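PDB 6IV9: Cas13d from uncultured Ruminococcus sp, which binds CRISPR RNA and, through its two HEPN domains, governs the maturation of that RNA and the cleavage of target RNA. Local coordinates for residues His224-Asn229 / Asn237-Leu242; Gly840-Val845 / Tyr852-Gln857. The protein carries 2 engineered substitutions. One frame throughout, in Å; residues are numbered along the deposited sequence.

Interaction 1: residues His224-Asn229 / Asn237-Leu242; sequences HPDKSN and NIKKSL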
# COMPACT_ATOMS: atom_id res chain seq x y z
N HIS A 224 -26.22 1.00 24.05
CA HIS A 224 -26.87 1.03 25.38
C HIS A 224 -25.84 0.63 26.43
O HIS A 224 -26.02 -0.40 27.06
CB HIS A 224 -28.03 0.04 25.42
CG HIS A 224 -29.02 0.23 24.33
ND1 HIS A 224 -29.89 1.28 24.31
CD2 HIS A 224 -29.26 -0.48 23.23
CE1 HIS A 224 -30.63 1.20 23.24
NE2 HIS A 224 -30.27 0.13 22.56
N PRO A 225 -24.79 1.44 26.66
CA PRO A 225 -23.76 1.10 27.62
C PRO A 225 -24.30 0.97 29.05
O PRO A 225 -23.81 0.15 29.78
CB PRO A 225 -22.71 2.21 27.51
CG PRO A 225 -23.38 3.31 26.75
CD PRO A 225 -24.54 2.70 26.01
N ASP A 226 -25.25 1.82 29.41
CA ASP A 226 -25.80 1.85 30.79
C ASP A 226 -26.47 0.52 31.14
O ASP A 226 -26.32 0.09 32.26
CB ASP A 226 -26.69 3.08 31.01
CG ASP A 226 -25.92 4.39 31.11
OD1 ASP A 226 -26.53 5.44 30.90
OD2 ASP A 226 -24.74 4.34 31.40
N LYS A 227 -27.19 -0.08 30.20
CA LYS A 227 -27.90 -1.37 30.42
C LYS A 227 -26.88 -2.50 30.55
O LYS A 227 -27.28 -3.64 30.76
CB LYS A 227 -28.86 -1.70 29.28
CG LYS A 227 -29.88 -0.62 28.95
CD LYS A 227 -30.96 -1.11 28.01
CE LYS A 227 -31.88 -0.03 27.49
NZ LYS A 227 -32.69 -0.51 26.34
N SER A 228 -25.62 -2.16 30.36
CA SER A 228 -24.49 -3.12 30.43
C SER A 228 -24.10 -3.40 31.88
O SER A 228 -24.48 -2.63 32.76
CB SER A 228 -23.31 -2.59 29.67
OG SER A 228 -22.23 -3.49 29.78
N ASN A 229 -23.30 -4.44 32.07
CA ASN A 229 -22.77 -4.86 33.39
C ASN A 229 -21.29 -4.48 33.44
O ASN A 229 -20.52 -5.23 34.05
CB ASN A 229 -22.92 -6.36 33.57
CG ASN A 229 -22.37 -7.10 32.37
OD1 ASN A 229 -22.19 -6.51 31.31
ND2 ASN A 229 -22.10 -8.38 32.54
N ASN A 237 -16.71 5.82 28.86
CA ASN A 237 -15.80 5.75 27.69
C ASN A 237 -16.62 5.41 26.45
O ASN A 237 -16.42 6.03 25.43
CB ASN A 237 -14.72 4.70 27.92
CG ASN A 237 -13.59 5.22 28.78
OD1 ASN A 237 -13.51 6.41 29.06
ND2 ASN A 237 -12.72 4.33 29.22
N ILE A 238 -17.50 4.43 26.57
CA ILE A 238 -18.35 4.04 25.42
C ILE A 238 -19.21 5.23 25.00
O ILE A 238 -19.31 5.46 23.82
CB ILE A 238 -19.18 2.80 25.77
CG1 ILE A 238 -18.28 1.58 25.97
CG2 ILE A 238 -20.22 2.56 24.71
CD1 ILE A 238 -18.99 0.37 26.51
N LYS A 239 -19.76 5.97 25.96
CA LYS A 239 -20.62 7.13 25.63
C LYS A 239 -19.82 8.19 24.88
O LYS A 239 -20.37 8.80 24.00
CB LYS A 239 -21.24 7.71 26.90
CG LYS A 239 -22.23 6.79 27.58
CD LYS A 239 -23.58 7.44 27.79
CE LYS A 239 -24.32 6.86 28.97
NZ LYS A 239 -23.38 6.19 29.89
N LYS A 240 -18.57 8.40 25.26
CA LYS A 240 -17.74 9.39 24.56
C LYS A 240 -17.59 8.96 23.10
O LYS A 240 -17.68 9.81 22.24
CB LYS A 240 -16.35 9.46 25.20
CG LYS A 240 -16.28 10.08 26.58
CD LYS A 240 -14.89 10.60 26.85
CE LYS A 240 -14.63 10.96 28.30
NZ LYS A 240 -13.62 12.04 28.40
N SER A 241 -17.35 7.68 22.84
CA SER A 241 -17.16 7.20 21.45
C SER A 241 -18.50 7.21 20.72
O SER A 241 -18.51 7.52 19.56
CB SER A 241 -16.49 5.86 21.41
OG SER A 241 -17.31 4.85 21.93
N LEU A 242 -19.59 6.87 21.40
CA LEU A 242 -20.93 6.88 20.77
C LEU A 242 -21.22 8.29 20.26
O LEU A 242 -21.70 8.44 19.17
CB LEU A 242 -21.94 6.46 21.83
CG LEU A 242 -23.37 6.24 21.35
CD1 LEU A 242 -23.39 5.34 20.14
CD2 LEU A 242 -24.21 5.65 22.45
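Pro225 and Lys239 bury the largest areas here, and they meet carbon to carbon: the Pro225 CG atom lies 3.8 Å from Lys239 CG. The same proline ring rests against Ile238, its CB 3.8 Å from Ile238 CG2, while the two side chains run past each other in opposite senses. CG2 is the branch set anti to the Ile238 backbone N, since chi1 is -66°, and it is this methyl that reaches the proline. The ring therefore bears on two consecutive residues of the helix, using CB and CG. Pro225 and Ile238 are both buried, whereas the polar half of the contact, Asp226 with Lys239, is exposed.

There the ammonium of Lys239 forms a salt bridge, NZ to Asp226 OD2 at 2.7 Å, and approaches from above the carboxylate, 38° out of its plane. Asp226 OD1 is farther from that nitrogen, 3.4 Å from Lys239 NZ, so the bond favours one oxygen. The lysine chain does not run straight: it bends at chi2 and again at chi4 (21°), and meets the aspartate at roughly a right angle after passing the proline. Within the helix, Ile238 O accepts both Leu242 N and Ser241 OG, the hydroxyl lying 2.8 Å from that oxygen.

The setting is a short loop between two helices: a type I beta turn, Pro225 to Ser228, follows helix 219-223 and leads toward helix 232-251. Lys235 NZ hydrogen-bonds Asp226 O and Ser228 O, tying the turn to the start of helix 232-251, and Phe222 of helix 219-223 packs on Ile238, Ser241 and Leu242.

Interaction 2: residues Gly840-Val845 / Tyr852-Gln857; sequences GDIRTV and YHYVMQ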
# COMPACT_ATOMS: atom_id res chain seq x y z
N GLY A 840 4.64 27.37 4.39
CA GLY A 840 4.91 28.71 3.84
C GLY A 840 6.22 29.30 4.31
O GLY A 840 6.72 30.18 3.63
N ASP A 841 6.74 28.83 5.45
CA ASP A 841 7.99 29.37 6.05
C ASP A 841 9.25 28.72 5.47
O ASP A 841 10.30 29.16 5.83
CB ASP A 841 7.97 29.24 7.57
CG ASP A 841 6.94 30.13 8.22
OD1 ASP A 841 6.47 31.04 7.54
OD2 ASP A 841 6.59 29.89 9.37
N ILE A 842 9.13 27.70 4.62
CA ILE A 842 10.33 27.01 4.08
C ILE A 842 10.96 27.89 2.99
O ILE A 842 10.27 28.22 2.04
CB ILE A 842 9.97 25.62 3.53
CG1 ILE A 842 9.35 24.72 4.59
CG2 ILE A 842 11.17 24.94 2.90
CD1 ILE A 842 8.94 23.39 4.05
N ARG A 843 12.23 28.23 3.15
CA ARG A 843 12.94 29.07 2.17
C ARG A 843 13.09 28.33 0.84
O ARG A 843 12.76 28.90 -0.18
CB ARG A 843 14.32 29.45 2.72
CG ARG A 843 15.21 30.21 1.75
CD ARG A 843 16.55 30.60 2.34
NE ARG A 843 17.54 31.06 1.36
CZ ARG A 843 18.58 30.34 0.92
NH1 ARG A 843 19.01 29.30 1.60
NH2 ARG A 843 19.18 30.68 -0.20
N THR A 844 13.58 27.10 0.88
CA THR A 844 13.76 26.32 -0.37
C THR A 844 13.05 24.96 -0.26
O THR A 844 13.35 24.20 0.65
CB THR A 844 15.24 26.20 -0.74
OG1 THR A 844 15.84 25.30 0.17
CG2 THR A 844 15.96 27.52 -0.59
N VAL A 845 12.15 24.69 -1.19
CA VAL A 845 11.39 23.41 -1.18
C VAL A 845 12.11 22.48 -2.14
O VAL A 845 11.97 22.67 -3.33
CB VAL A 845 9.94 23.69 -1.60
CG1 VAL A 845 9.06 22.47 -1.51
CG2 VAL A 845 9.35 24.84 -0.80
N TYR A 852 8.81 17.51 5.20
CA TYR A 852 8.24 16.79 6.36
C TYR A 852 9.00 17.14 7.64
O TYR A 852 8.38 17.45 8.62
CB TYR A 852 8.40 15.29 6.10
CG TYR A 852 7.95 14.40 7.21
CD1 TYR A 852 6.64 13.96 7.28
CD2 TYR A 852 8.82 13.98 8.19
CE1 TYR A 852 6.21 13.14 8.31
CE2 TYR A 852 8.40 13.17 9.22
CZ TYR A 852 7.10 12.75 9.28
OH TYR A 852 6.71 11.94 10.29
N HIS A 853 10.31 17.09 7.59
CA HIS A 853 11.13 17.39 8.79
C HIS A 853 10.99 18.86 9.21
O HIS A 853 10.97 19.12 10.39
CB HIS A 853 12.54 16.82 8.63
CG HIS A 853 12.53 15.34 8.80
ND1 HIS A 853 12.22 14.74 9.97
CD2 HIS A 853 12.73 14.35 7.92
CE1 HIS A 853 12.26 13.45 9.82
NE2 HIS A 853 12.56 13.19 8.58
N TYR A 854 10.92 19.78 8.26
CA TYR A 854 10.76 21.19 8.69
C TYR A 854 9.43 21.36 9.43
O TYR A 854 9.41 21.89 10.50
CB TYR A 854 10.86 22.15 7.51
CG TYR A 854 10.59 23.56 7.96
CD1 TYR A 854 11.57 24.29 8.60
CD2 TYR A 854 9.34 24.13 7.83
CE1 TYR A 854 11.32 25.56 9.06
CE2 TYR A 854 9.07 25.40 8.29
CZ TYR A 854 10.07 26.12 8.91
OH TYR A 854 9.82 27.36 9.38
N VAL A 855 8.35 20.87 8.85
CA VAL A 855 7.02 21.00 9.50
C VAL A 855 7.04 20.25 10.83
O VAL A 855 6.56 20.77 11.79
CB VAL A 855 5.90 20.48 8.57
CG1 VAL A 855 4.56 20.48 9.26
CG2 VAL A 855 5.85 21.24 7.26
N MET A 856 7.64 19.07 10.85
CA MET A 856 7.67 18.28 12.10
C MET A 856 8.42 19.06 13.18
O MET A 856 7.94 19.11 14.28
CB MET A 856 8.38 16.95 11.88
CG MET A 856 8.50 16.13 13.13
SD MET A 856 6.95 15.51 13.78
CE MET A 856 6.64 14.16 12.64
N GLN A 857 9.56 19.64 12.84
CA GLN A 857 10.38 20.40 13.83
C GLN A 857 9.59 21.62 14.32
O GLN A 857 9.67 21.92 15.48
CB GLN A 857 11.75 20.68 13.24
CG GLN A 857 12.58 19.42 13.09
CD GLN A 857 13.90 19.57 12.40
OE1 GLN A 857 14.38 20.67 12.17
NE2 GLN A 857 14.50 18.45 12.05
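The backbones of 840-845 and 852-857 come nearest at Ile842 and Tyr854, whose CA atoms stand 7.4 Å apart, and no hydrogen bond joins the two segments. This is loop-on-helix packing in a helical region that is probably the C-terminal HEPN domain: the linker after helix 835-838 turns to an extended conformation at Ile842 (psi 123°) and lies beside helix 848-861, the helix it leads into. One side chain of the helix, Tyr854, carries the contact from its side. With CG anti to its own amide nitrogen (chi1 175°), the ring is directed at the linker, where Ile842 and Tyr854 pass in opposite directions. Packing is tight, Ile842 CG1 lying 3.3 Å from Tyr854 CD2, and Ile842 CD1 reaches back to 4.1 Å from Tyr854 CB.

At the far end of the ring, Asp841 crosses obliquely, with its carboxylate plane 82° from that of the ring. Its polar partner is Arg858, one turn further along the helix: NH1 salt-bridges Asp841 OD2 and also hydrogen-bonds Tyr854 OH, so the guanidinium links linker and ring. An alanine in place of Tyr854 would probably open a gap beside Ile842 and deprive Arg858 of its hydroxyl partner. Elsewhere on the linker, Lys652 NZ hydrogen-bonds Ile842 O and Arg843 O. The phenol oxygen itself meets a carbon of the aspartate, Tyr854 OH standing 3.2 Å from Asp841 CB.

How the interactions relate
Along the chain the two contacts come one after the other, 224-242 well before 840-857, and they share no helix or sheet. Their centres are 43 Å apart and their nearest atoms about 25 Å, without touching. Each nevertheless joins a linker to the helix that follows it: segment 224-229 packs on helix 232-251, and segment 840-845 on helix 848-861. Interaction 1 is peripheral, its centre 35 Å from that of the chain and its nearest atom about 31 Å from the bound nucleic acid. Interaction 2 lies deeper, its centre 26 Å from that of the chain and its nearest atom about 12 Å from the bound nucleic acid. They are thus separate local closures in a largely helical protein, neither bracing the other directly.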